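Local coordinates for protein protease LasA (PDB 3IT5) that cleaves pentaglycine cross-links of staphylococcal peptidoglycan and takes part in elastin breakdown, acting as a secreted zinc metalloendopeptidase of the M23 family, at residues V59-L62 with Q66-V69; I85-G90 with A95-G100; M7-R12 with G140-N145; F123-N128 with V132-A137. All coordinates share one frame; numbering follows the deposited sequence.

Contact 1. Residues V59-L62 with Q66-V69; sequences VRVL and QVRV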
loop_
_atom_site.group_PDB
_atom_site.type_symbol
_atom_site.label_atom_id
_atom_site.label_comp_id
_atom_site.label_asym_id
_atom_site.label_seq_id
_atom_site.Cartn_x
_atom_site.Cartn_y
_atom_site.Cartn_z
ATOM N N VAL A 59 14.167 -5.540 -3.667
ATOM C CA VAL A 59 13.039 -6.472 -3.725
ATOM C C VAL A 59 13.370 -7.817 -3.075
ATOM O O VAL A 59 14.465 -8.361 -3.251
ATOM C CB VAL A 59 12.571 -6.708 -5.191
ATOM C CG1 VAL A 59 11.498 -7.809 -5.265
ATOM C CG2 VAL A 59 12.047 -5.416 -5.800
ATOM N N ARG A 60 12.417 -8.323 -2.301
ATOM C CA ARG A 60 12.382 -9.723 -1.914
ATOM C C ARG A 60 11.061 -10.302 -2.399
ATOM O O ARG A 60 9.995 -9.828 -2.005
ATOM C CB ARG A 60 12.509 -9.885 -0.394
ATOM C CG ARG A 60 12.294 -11.327 0.127
ATOM C CD ARG A 60 13.498 -12.228 -0.177
ATOM N NE ARG A 60 13.550 -13.486 0.585
ATOM C CZ ARG A 60 13.067 -13.679 1.815
ATOM N NH1 ARG A 60 12.483 -12.696 2.491
ATOM N NH2 ARG A 60 13.190 -14.869 2.392
ATOM N N VAL A 61 11.128 -11.306 -3.269
ATOM C CA VAL A 61 9.929 -12.056 -3.638
ATOM C C VAL A 61 9.773 -13.221 -2.657
ATOM O O VAL A 61 10.427 -14.266 -2.788
ATOM C CB VAL A 61 9.940 -12.532 -5.116
ATOM C CG1 VAL A 61 8.645 -13.276 -5.462
ATOM C CG2 VAL A 61 10.118 -11.345 -6.059
ATOM N N LEU A 62 8.916 -13.009 -1.661
ATOM C CA LEU A 62 8.667 -13.985 -0.596
ATOM C C LEU A 62 7.841 -15.174 -1.086
ATOM O O LEU A 62 7.982 -16.286 -0.580
ATOM C CB LEU A 62 7.983 -13.306 0.599
ATOM C CG LEU A 62 8.896 -12.451 1.488
ATOM C CD1 LEU A 62 8.197 -11.194 1.989
ATOM C CD2 LEU A 62 9.439 -13.270 2.650
ATOM N N GLN A 66 3.424 -12.302 -2.640
ATOM C CA GLN A 66 3.958 -11.336 -1.671
ATOM C C GLN A 66 5.349 -10.820 -2.022
ATOM O O GLN A 66 6.229 -11.595 -2.418
ATOM C CB GLN A 66 3.955 -11.908 -0.248
ATOM C CG GLN A 66 3.998 -10.830 0.836
ATOM C CD GLN A 66 3.914 -11.370 2.254
ATOM O OE1 GLN A 66 3.292 -10.749 3.120
ATOM N NE2 GLN A 66 4.553 -12.509 2.506
ATOM N N VAL A 67 5.524 -9.508 -1.847
ATOM C CA VAL A 67 6.749 -8.777 -2.192
ATOM C C VAL A 67 7.041 -7.741 -1.106
ATOM O O VAL A 67 6.115 -7.141 -0.548
ATOM C CB VAL A 67 6.603 -8.041 -3.560
ATOM C CG1 VAL A 67 7.731 -7.025 -3.783
ATOM C CG2 VAL A 67 6.565 -9.035 -4.714
ATOM N N ARG A 68 8.325 -7.542 -0.813
ATOM C CA ARG A 68 8.780 -6.485 0.089
ATOM C C ARG A 68 9.832 -5.629 -0.628
ATOM O O ARG A 68 10.695 -6.156 -1.337
ATOM C CB ARG A 68 9.342 -7.102 1.384
ATOM C CG ARG A 68 10.014 -6.139 2.382
ATOM C CD ARG A 68 9.114 -5.735 3.570
ATOM N NE ARG A 68 8.296 -6.834 4.091
ATOM C CZ ARG A 68 8.630 -7.641 5.097
ATOM N NH1 ARG A 68 9.788 -7.501 5.738
ATOM N NH2 ARG A 68 7.789 -8.598 5.470
ATOM N N VAL A 69 9.744 -4.311 -0.458
ATOM C CA VAL A 69 10.758 -3.395 -0.984
ATOM C C VAL A 69 11.458 -2.732 0.202
ATOM O O VAL A 69 10.815 -2.077 1.025
ATOM C CB VAL A 69 10.152 -2.348 -1.961
ATOM C CG1 VAL A 69 11.235 -1.416 -2.514
ATOM C CG2 VAL A 69 9.433 -3.047 -3.113
#
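Val59 and Val67 meet obliquely through one methyl each, CG1 of Val59 lying 4.1 Å from CG1 of Val67. In Val67 that methyl stands opposite the backbone N (chi1 167°), beside its own carbonyl carbon, which also brings it near Arg60 O. Val61 and Val69 put their side chains on the same face, at slightly longer range, and this valine layer is covered by Val87, Val93 and Leu99. Arg60 and Arg68 emerge on the other face as a hydrogen-bonded antiparallel pair. Arg60 N reaches Arg68 O at 2.9 Å and Arg68 N reaches Arg60 O at 3.1 Å, both nearly straight and in the plane of the acceptor carbonyl. Beside this ring Val59 CA and Val67 CA each direct a C-H at one of the same oxygens, so Arg68 O and Arg60 O each have two donors from across the hairpin. Toward the turn the ladder slackens: Leu62 N to Gln66 O, at 3.1 Å, is a weak, bent bond (130°). There the Leu62 side chain leans over its partner, and CD1 comes 3.9 Å from Gln66 NE2, the two chains crossing at a slant. Gln66 is extended beyond CG, and its OE1 is bonded to Asn78 on the adjoining strand 75-83, as is Arg68 NE. The hairpin therefore separates its chemistry by face: the valine methyls lie on the largely buried side and two like charges on the other, where the 6.7 Å between Arg60 NH1 and Arg68 NH1, the exposure of Arg60 and the bond from Arg68 to Asn78 probably keep repulsion modest.

Contact 2. Residues I85-G90 with A95-G100; sequences IQVSNG and ADTKLG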
loop_
_atom_site.group_PDB
_atom_site.type_symbol
_atom_site.label_atom_id
_atom_site.label_comp_id
_atom_site.label_asym_id
_atom_site.label_seq_id
_atom_site.Cartn_x
_atom_site.Cartn_y
_atom_site.Cartn_z
ATOM N N ILE A 85 4.038 -11.539 -10.438
ATOM C CA ILE A 85 5.223 -10.817 -9.978
ATOM C C ILE A 85 6.281 -10.745 -11.076
ATOM O O ILE A 85 6.696 -11.764 -11.633
ATOM C CB ILE A 85 5.799 -11.416 -8.670
ATOM C CG1 ILE A 85 4.719 -11.414 -7.577
ATOM C CG2 ILE A 85 7.041 -10.634 -8.222
ATOM C CD1 ILE A 85 5.195 -11.872 -6.200
ATOM N N GLN A 86 6.684 -9.521 -11.398
ATOM C CA GLN A 86 7.616 -9.288 -12.488
ATOM C C GLN A 86 8.950 -8.696 -12.019
ATOM O O GLN A 86 9.682 -8.084 -12.801
ATOM C CB GLN A 86 6.966 -8.432 -13.578
ATOM C CG GLN A 86 6.528 -7.049 -13.147
ATOM C CD GLN A 86 6.156 -6.176 -14.328
ATOM O OE1 GLN A 86 5.318 -6.550 -15.150
ATOM N NE2 GLN A 86 6.775 -5.004 -14.418
ATOM N N VAL A 87 9.256 -8.891 -10.740
ATOM C CA VAL A 87 10.555 -8.503 -10.181
ATOM C C VAL A 87 11.210 -9.714 -9.502
ATOM O O VAL A 87 10.537 -10.720 -9.243
ATOM C CB VAL A 87 10.451 -7.289 -9.214
ATOM C CG1 VAL A 87 10.292 -5.982 -10.002
ATOM C CG2 VAL A 87 9.319 -7.468 -8.211
ATOM N N SER A 88 12.510 -9.616 -9.231
ATOM C CA SER A 88 13.282 -10.740 -8.688
ATOM C C SER A 88 13.952 -10.422 -7.354
ATOM O O SER A 88 14.067 -9.258 -6.968
ATOM C CB SER A 88 14.356 -11.184 -9.691
ATOM O OG SER A 88 13.793 -11.456 -10.961
ATOM N N ASN A 89 14.391 -11.473 -6.662
ATOM C CA ASN A 89 15.186 -11.347 -5.448
ATOM C C ASN A 89 16.473 -10.579 -5.720
ATOM O O ASN A 89 17.217 -10.918 -6.638
ATOM C CB ASN A 89 15.522 -12.729 -4.876
ATOM C CG ASN A 89 14.328 -13.401 -4.217
ATOM O OD1 ASN A 89 13.543 -12.758 -3.513
ATOM N ND2 ASN A 89 14.189 -14.705 -4.440
ATOM N N GLY A 90 16.719 -9.539 -4.926
ATOM C CA GLY A 90 17.930 -8.735 -5.062
ATOM C C GLY A 90 17.811 -7.598 -6.063
ATOM O O GLY A 90 18.737 -6.797 -6.207
ATOM N N ALA A 95 10.761 4.099 -6.836
ATOM C CA ALA A 95 9.341 4.396 -6.771
ATOM C C ALA A 95 8.791 4.308 -8.190
ATOM O O ALA A 95 9.432 4.772 -9.136
ATOM C CB ALA A 95 9.097 5.778 -6.181
ATOM N N ASP A 96 7.635 3.664 -8.330
ATOM C CA ASP A 96 6.917 3.568 -9.606
ATOM C C ASP A 96 7.402 2.425 -10.512
ATOM O O ASP A 96 7.047 2.378 -11.692
ATOM C CB ASP A 96 6.923 4.916 -10.352
ATOM C CG ASP A 96 5.590 5.232 -11.019
ATOM O OD1 ASP A 96 4.533 4.821 -10.492
ATOM O OD2 ASP A 96 5.601 5.917 -12.063
ATOM N N THR A 97 8.202 1.509 -9.962
ATOM C CA THR A 97 8.589 0.297 -10.691
ATOM C C THR A 97 7.489 -0.745 -10.520
ATOM O O THR A 97 7.196 -1.159 -9.401
ATOM C CB THR A 97 9.943 -0.290 -10.209
ATOM O OG1 THR A 97 11.003 0.636 -10.481
ATOM C CG2 THR A 97 10.242 -1.609 -10.928
ATOM N N LYS A 98 6.886 -1.171 -11.629
ATOM C CA LYS A 98 5.800 -2.147 -11.563
ATOM C C LYS A 98 6.275 -3.473 -10.974
ATOM O O LYS A 98 7.181 -4.111 -11.507
ATOM C CB LYS A 98 5.154 -2.352 -12.939
ATOM C CG LYS A 98 4.055 -3.408 -12.962
ATOM C CD LYS A 98 3.260 -3.353 -14.265
ATOM C CE LYS A 98 2.288 -4.529 -14.385
ATOM N NZ LYS A 98 1.369 -4.341 -15.551
ATOM N N LEU A 99 5.651 -3.871 -9.869
ATOM C CA LEU A 99 5.987 -5.117 -9.173
ATOM C C LEU A 99 5.144 -6.285 -9.670
ATOM O O LEU A 99 5.537 -7.449 -9.534
ATOM C CB LEU A 99 5.788 -4.950 -7.664
ATOM C CG LEU A 99 6.477 -3.766 -6.972
ATOM C CD1 LEU A 99 6.227 -3.809 -5.465
ATOM C CD2 LEU A 99 7.973 -3.752 -7.264
ATOM N N GLY A 100 3.976 -5.963 -10.227
ATOM C CA GLY A 100 3.043 -6.958 -10.737
ATOM C C GLY A 100 1.626 -6.414 -10.773
ATOM O O GLY A 100 1.388 -5.276 -11.197
HETATM O O HOH W 1 8.996 -3.917 -13.396
#
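Gln86 meets Leu99 and Lys98 through polar links from both its backbone and its side chain. Its backbone N donates to Leu99 O at 3.0 Å in a nearly straight bond (168°), although the donor stands well above the carbonyl plane. Leu99 O also receives a C-H from Ile85 CA, at 3.4 Å. The side-chain amide adds a weak bond from Gln86 NE2 to Lys98 O at 3.1 Å, bent to 131°. A water doubles this link, accepting from Gln86 NE2 at 2.7 Å and donating to Lys98 O at 2.6 Å.

Van der Waals contact reinforces these bonds. With CG of Gln86 lodged between its backbone N and carbonyl carbon (chi1 61°), the chain runs out across the extended Lys98 at about a right angle. Its amide lies against the lysine methylenes, Gln86 NE2 being 3.4 Å from Lys98 CB, while Lys98 NZ goes on to Ser50. On the buried side the branches of Val87 and Leu99 cross at a slant, CG2 of Val87 lying 4.1 Å from CD2 of Leu99. Gly100 lies beside the Ile85 backbone, and its backbone angles are ones that favour glycine.

The loop 85-90 is thus fastened to strand 98-102 next to where Leu99 and Gly100 both face Val51, a classic beta bulge in the antiparallel sheet of the M23 peptidase domain.

Contact 3. Residues M7-R12 with G140-N145; sequences MQLPWR and GPYRIN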
loop_
_atom_site.group_PDB
_atom_site.type_symbol
_atom_site.label_atom_id
_atom_site.label_comp_id
_atom_site.label_asym_id
_atom_site.label_seq_id
_atom_site.Cartn_x
_atom_site.Cartn_y
_atom_site.Cartn_z
ATOM N N MET A 7 8.464 8.357 -0.194
ATOM C CA MET A 7 7.429 7.452 -0.685
ATOM C C MET A 7 6.302 8.107 -1.472
ATOM O O MET A 7 5.867 9.219 -1.163
ATOM C CB MET A 7 6.846 6.643 0.474
ATOM C CG MET A 7 7.714 5.476 0.879
ATOM S SD MET A 7 7.078 4.621 2.317
ATOM C CE MET A 7 7.948 5.494 3.606
ATOM N N GLN A 8 5.853 7.390 -2.501
ATOM C CA GLN A 8 4.619 7.682 -3.220
ATOM C C GLN A 8 3.622 6.557 -2.914
ATOM O O GLN A 8 3.973 5.578 -2.250
ATOM C CB GLN A 8 4.882 7.759 -4.733
ATOM C CG GLN A 8 5.415 6.455 -5.345
ATOM C CD GLN A 8 5.067 6.283 -6.811
ATOM O OE1 GLN A 8 4.294 5.392 -7.169
ATOM N NE2 GLN A 8 5.630 7.121 -7.663
ATOM N N LEU A 9 2.392 6.690 -3.406
ATOM C CA LEU A 9 1.380 5.637 -3.274
ATOM C C LEU A 9 1.729 4.430 -4.162
ATOM O O LEU A 9 2.298 4.607 -5.246
ATOM C CB LEU A 9 -0.009 6.188 -3.625
ATOM C CG LEU A 9 -0.526 7.337 -2.751
ATOM C CD1 LEU A 9 -1.603 8.150 -3.486
ATOM C CD2 LEU A 9 -1.039 6.829 -1.396
ATOM N N PRO A 10 1.387 3.201 -3.708
ATOM C CA PRO A 10 1.802 1.968 -4.397
ATOM C C PRO A 10 0.992 1.595 -5.650
ATOM O O PRO A 10 0.667 0.418 -5.857
ATOM C CB PRO A 10 1.658 0.899 -3.304
ATOM C CG PRO A 10 0.548 1.399 -2.454
ATOM C CD PRO A 10 0.661 2.906 -2.456
ATOM N N TRP A 11 0.657 2.595 -6.464
ATOM C CA TRP A 11 0.154 2.359 -7.817
ATOM C C TRP A 11 0.762 3.362 -8.792
ATOM O O TRP A 11 1.402 4.326 -8.371
ATOM C CB TRP A 11 -1.375 2.373 -7.881
ATOM C CG TRP A 11 -2.050 3.590 -7.311
ATOM C CD1 TRP A 11 -2.330 4.759 -7.962
ATOM C CD2 TRP A 11 -2.571 3.737 -5.982
ATOM N NE1 TRP A 11 -2.982 5.631 -7.117
ATOM C CE2 TRP A 11 -3.141 5.027 -5.895
ATOM C CE3 TRP A 11 -2.606 2.904 -4.853
ATOM C CZ2 TRP A 11 -3.744 5.504 -4.728
ATOM C CZ3 TRP A 11 -3.200 3.383 -3.687
ATOM C CH2 TRP A 11 -3.762 4.670 -3.636
ATOM N N ARG A 12 0.577 3.117 -10.086
ATOM C CA ARG A 12 1.178 3.945 -11.128
ATOM C C ARG A 12 0.880 5.432 -10.961
ATOM O O ARG A 12 -0.248 5.827 -10.668
ATOM C CB ARG A 12 0.709 3.502 -12.509
ATOM C CG ARG A 12 1.309 2.203 -13.018
ATOM C CD ARG A 12 0.465 1.693 -14.170
ATOM N NE ARG A 12 1.184 0.746 -15.018
ATOM C CZ ARG A 12 0.735 0.290 -16.186
ATOM N NH1 ARG A 12 -0.439 0.697 -16.661
ATOM N NH2 ARG A 12 1.468 -0.570 -16.884
ATOM N N GLY A 140 3.554 10.690 -1.255
ATOM C CA GLY A 140 3.425 11.894 -2.074
ATOM C C GLY A 140 3.145 13.079 -1.162
ATOM O O GLY A 140 3.753 13.188 -0.092
ATOM N N PRO A 141 2.207 13.962 -1.562
ATOM C CA PRO A 141 1.835 15.108 -0.731
ATOM C C PRO A 141 0.983 14.722 0.486
ATOM O O PRO A 141 0.865 15.515 1.424
ATOM C CB PRO A 141 1.022 15.983 -1.693
ATOM C CG PRO A 141 0.414 15.007 -2.654
ATOM C CD PRO A 141 1.460 13.935 -2.835
ATOM N N TYR A 142 0.403 13.519 0.462
ATOM C CA TYR A 142 -0.541 13.077 1.497
ATOM C C TYR A 142 0.132 12.651 2.799
ATOM O O TYR A 142 1.058 11.829 2.794
ATOM C CB TYR A 142 -1.411 11.915 0.999
ATOM C CG TYR A 142 -2.123 12.161 -0.310
ATOM C CD1 TYR A 142 -3.164 13.085 -0.401
ATOM C CD2 TYR A 142 -1.768 11.453 -1.455
ATOM C CE1 TYR A 142 -3.821 13.310 -1.612
ATOM C CE2 TYR A 142 -2.415 11.671 -2.665
ATOM C CZ TYR A 142 -3.439 12.600 -2.735
ATOM O OH TYR A 142 -4.089 12.811 -3.926
ATOM N N ARG A 143 -0.346 13.218 3.903
ATOM C CA ARG A 143 -0.020 12.740 5.239
ATOM C C ARG A 143 -1.220 11.960 5.754
ATOM O O ARG A 143 -2.348 12.458 5.741
ATOM C CB ARG A 143 0.295 13.905 6.183
ATOM C CG ARG A 143 0.572 13.481 7.626
ATOM C CD ARG A 143 0.669 14.679 8.561
ATOM N NE ARG A 143 1.931 15.398 8.397
ATOM C CZ ARG A 143 2.365 16.364 9.204
ATOM N NH1 ARG A 143 1.645 16.746 10.255
ATOM N NH2 ARG A 143 3.531 16.949 8.962
ATOM N N ILE A 144 -0.976 10.735 6.202
ATOM C CA ILE A 144 -2.054 9.867 6.670
ATOM C C ILE A 144 -2.295 10.015 8.178
ATOM O O ILE A 144 -1.352 10.078 8.976
ATOM C CB ILE A 144 -1.822 8.385 6.240
ATOM C CG1 ILE A 144 -2.952 7.468 6.726
ATOM C CG2 ILE A 144 -0.466 7.878 6.704
ATOM C CD1 ILE A 144 -3.009 6.127 5.995
ATOM N N ASN A 145 -3.568 10.122 8.544
ATOM C CA ASN A 145 -3.978 10.024 9.933
ATOM C C ASN A 145 -4.707 8.704 10.128
ATOM O O ASN A 145 -5.622 8.362 9.370
ATOM C CB ASN A 145 -4.871 11.196 10.333
ATOM C CG ASN A 145 -4.992 11.358 11.843
ATOM O OD1 ASN A 145 -4.052 11.799 12.511
ATOM N ND2 ASN A 145 -6.163 11.027 12.383
#
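Leu9 and Tyr142 come together because each carries CG opposite its carbonyl carbon, with chi1 of -61° in Leu9 and -53° in Tyr142. These torsions bring the leucine branch and the phenol ring together between two parts of the fold: the N-terminal loop that precedes strand 16-19, and the start of strand 142-145 in the small four-stranded antiparallel sheet. The two side chains cross at about a right angle. One leucine methyl does the touching, with CD1 of Leu9 3.7 Å from CE2 and 3.9 Å from CD2 of Tyr142, meeting that part of the ring obliquely. Pro141 CG lies over the centre of one ring face, 4.3 Å above its plane. His169 meets the ring edge-to-face and the hydroxyl is bonded to Tyr176 O, so the hydroxyl end of the ring is anchored as well.

Leu9 has a second aromatic neighbour within 7-12: its CB rests 3.9 Å above one face of the Trp11 indole, displaced toward the rim. Leu175 of strand 175-176 touches Leu9, Trp11 and Tyr142 alike, drawing the three into one buried apolar cluster. The loop is itself bonded along strand 50-52 and the residues just after it, by backbone bonds pairing Gln8 with Ala54 and Pro10 with Val52.

Where 7-12 first meets 140-145, the link is purely backbone. Gly140 has a positive phi, as glycine readily accepts, and its N donates to Met7 O at 2.7 Å in an almost straight bond of 174°.

Contact 4. Residues F123-N128 with V132-A137; sequences FSLLYN and VSLQGA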
loop_
_atom_site.group_PDB
_atom_site.type_symbol
_atom_site.label_atom_id
_atom_site.label_comp_id
_atom_site.label_asym_id
_atom_site.label_seq_id
_atom_site.Cartn_x
_atom_site.Cartn_y
_atom_site.Cartn_z
ATOM N N PHE A 123 -1.166 -3.316 1.834
ATOM C CA PHE A 123 0.101 -2.582 1.726
ATOM C C PHE A 123 0.568 -2.084 3.098
ATOM O O PHE A 123 -0.131 -1.311 3.747
ATOM C CB PHE A 123 -0.091 -1.432 0.724
ATOM C CG PHE A 123 0.981 -0.381 0.756
ATOM C CD1 PHE A 123 2.224 -0.612 0.175
ATOM C CD2 PHE A 123 0.728 0.867 1.323
ATOM C CE1 PHE A 123 3.209 0.373 0.182
ATOM C CE2 PHE A 123 1.711 1.862 1.336
ATOM C CZ PHE A 123 2.951 1.612 0.767
ATOM N N SER A 124 1.751 -2.527 3.526
ATOM C CA SER A 124 2.225 -2.297 4.902
ATOM C C SER A 124 3.542 -1.526 5.017
ATOM O O SER A 124 4.444 -1.691 4.199
ATOM C CB SER A 124 2.382 -3.629 5.635
ATOM O OG SER A 124 1.227 -4.435 5.489
ATOM N N LEU A 125 3.646 -0.719 6.070
ATOM C CA LEU A 125 4.847 0.056 6.364
ATOM C C LEU A 125 5.715 -0.634 7.415
ATOM O O LEU A 125 5.240 -0.980 8.502
ATOM C CB LEU A 125 4.473 1.472 6.826
ATOM C CG LEU A 125 5.568 2.520 7.079
ATOM C CD1 LEU A 125 6.338 2.872 5.810
ATOM C CD2 LEU A 125 4.942 3.773 7.684
ATOM N N LEU A 126 6.989 -0.817 7.080
ATOM C CA LEU A 126 7.951 -1.456 7.972
ATOM C C LEU A 126 9.177 -0.592 8.239
ATOM O O LEU A 126 9.402 0.419 7.570
ATOM C CB LEU A 126 8.392 -2.817 7.417
ATOM C CG LEU A 126 7.335 -3.922 7.357
ATOM C CD1 LEU A 126 6.498 -3.816 6.085
ATOM C CD2 LEU A 126 8.007 -5.280 7.440
ATOM N N TYR A 127 9.956 -1.002 9.238
ATOM C CA TYR A 127 11.223 -0.362 9.566
ATOM C C TYR A 127 12.092 -1.385 10.269
ATOM O O TYR A 127 11.690 -1.946 11.290
ATOM C CB TYR A 127 11.003 0.870 10.452
ATOM C CG TYR A 127 12.248 1.693 10.687
ATOM C CD1 TYR A 127 12.819 2.440 9.656
ATOM C CD2 TYR A 127 12.856 1.726 11.942
ATOM C CE1 TYR A 127 13.967 3.203 9.870
ATOM C CE2 TYR A 127 14.004 2.481 12.166
ATOM C CZ TYR A 127 14.553 3.218 11.125
ATOM O OH TYR A 127 15.687 3.966 11.338
ATOM N N ASN A 128 13.267 -1.645 9.697
ATOM C CA ASN A 128 14.196 -2.665 10.195
ATOM C C ASN A 128 13.586 -4.067 10.332
ATOM O O ASN A 128 14.018 -4.872 11.165
ATOM C CB ASN A 128 14.864 -2.204 11.500
ATOM C CG ASN A 128 15.875 -1.089 11.277
ATOM O OD1 ASN A 128 16.490 -0.996 10.210
ATOM N ND2 ASN A 128 16.060 -0.245 12.282
ATOM N N VAL A 132 5.259 -0.950 11.399
ATOM C CA VAL A 132 5.180 0.296 12.170
ATOM C C VAL A 132 3.898 1.069 11.830
ATOM O O VAL A 132 3.262 0.810 10.810
ATOM C CB VAL A 132 6.424 1.209 11.939
ATOM C CG1 VAL A 132 7.704 0.552 12.464
ATOM C CG2 VAL A 132 6.572 1.568 10.463
ATOM N N SER A 133 3.533 2.023 12.683
ATOM C CA SER A 133 2.317 2.812 12.497
ATOM C C SER A 133 2.386 3.735 11.284
ATOM O O SER A 133 3.391 4.411 11.064
ATOM C CB SER A 133 2.018 3.641 13.750
ATOM O OG SER A 133 0.933 4.528 13.526
ATOM N N LEU A 134 1.299 3.762 10.516
ATOM C CA LEU A 134 1.140 4.700 9.407
ATOM C C LEU A 134 0.883 6.145 9.859
ATOM O O LEU A 134 0.888 7.058 9.031
ATOM C CB LEU A 134 0.018 4.239 8.465
ATOM C CG LEU A 134 0.328 3.098 7.490
ATOM C CD1 LEU A 134 -0.954 2.559 6.884
ATOM C CD2 LEU A 134 1.305 3.536 6.393
ATOM N N GLN A 135 0.671 6.356 11.159
ATOM C CA GLN A 135 0.406 7.698 11.686
ATOM C C GLN A 135 1.469 8.709 11.255
ATOM O O GLN A 135 2.666 8.506 11.485
ATOM C CB GLN A 135 0.248 7.679 13.216
ATOM C CG GLN A 135 -0.113 9.039 13.851
ATOM C CD GLN A 135 -1.467 9.587 13.409
ATOM O OE1 GLN A 135 -2.226 8.924 12.703
ATOM N NE2 GLN A 135 -1.769 10.810 13.827
ATOM N N GLY A 136 1.020 9.778 10.600
ATOM C CA GLY A 136 1.901 10.863 10.173
ATOM C C GLY A 136 2.771 10.621 8.948
ATOM O O GLY A 136 3.472 11.531 8.508
ATOM N N ALA A 137 2.733 9.408 8.395
ATOM C CA ALA A 137 3.546 9.060 7.223
ATOM C C ALA A 137 3.070 9.759 5.945
ATOM O O ALA A 137 1.866 9.896 5.716
ATOM C CB ALA A 137 3.579 7.553 7.025
#
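Leu125 is unusual in meeting four residues of a loop that bends round it: its side chain touches Val132, the carbonyl of Ser133, Leu134 and Ala137, although a single backbone hydrogen bond joins the two segments. That bond runs from Val132 N to Leu125 O at 2.9 Å and is fairly straight (166°), its donor tilted somewhat from the carbonyl plane. Beside it CG2 of Val132 packs against the same oxygen, 3.5 Å from Leu125 O, and against CG of Leu125 at 3.7 Å. The other valine methyl, CG1, faces CB of Tyr127 at 3.9 Å, so Val132 straddles two strand residues whose side chains start on the same side; beyond CB the tyrosine ring turns away, toward Trp75.

With CG of Leu125 opposite the backbone N (chi1 -175°), its CD2 methyl extends into the bend of the loop. The Leu134 side chain crosses that of Leu125 at a slant, its CD2 3.8 Å from Leu125 CB, and CB of Ala137 closes the far end at 4.1 Å from Leu125 CD2. Met7 of the N-terminal loop also touches Leu125, and Ile144 backs both Leu134 and Ala137.

The curve of the loop is set by local bonds. Ser133 OG accepts from Gln135 N at 3.0 Å, forming an ST turn, and Leu134 to Ala137 make a type II beta turn with Gly136 at positive phi. Strand 121-127, which carries the zinc ligand His122, thus leaves the metal centre through a hairpin with strand 130-131 and is then packed by the returning chain, within the antiparallel beta fold of the M23 peptidases.

Contacts 1, 2 and 4 follow one another along the chain and reach the same large antiparallel sheet, whereas contact 3 joins the N-terminal loop to a segment beyond all of them and so encloses the three. Contacts 1 and 2 lie together toward one end of that sheet, their centres about 8 Å apart, and Asn89 and Gly90 of the second bond to the hairpin strand of the first. Contact 4, on the zinc-ligand strand 121-127, lies about 20 Å from contact 2 but about 12 Å from contact 3, centre to centre. There Gln135 and Gly136 bond to Asn145 and Ile144, so that the loop following strand 130-131 is fastened to strand 142-145 of the small four-stranded sheet.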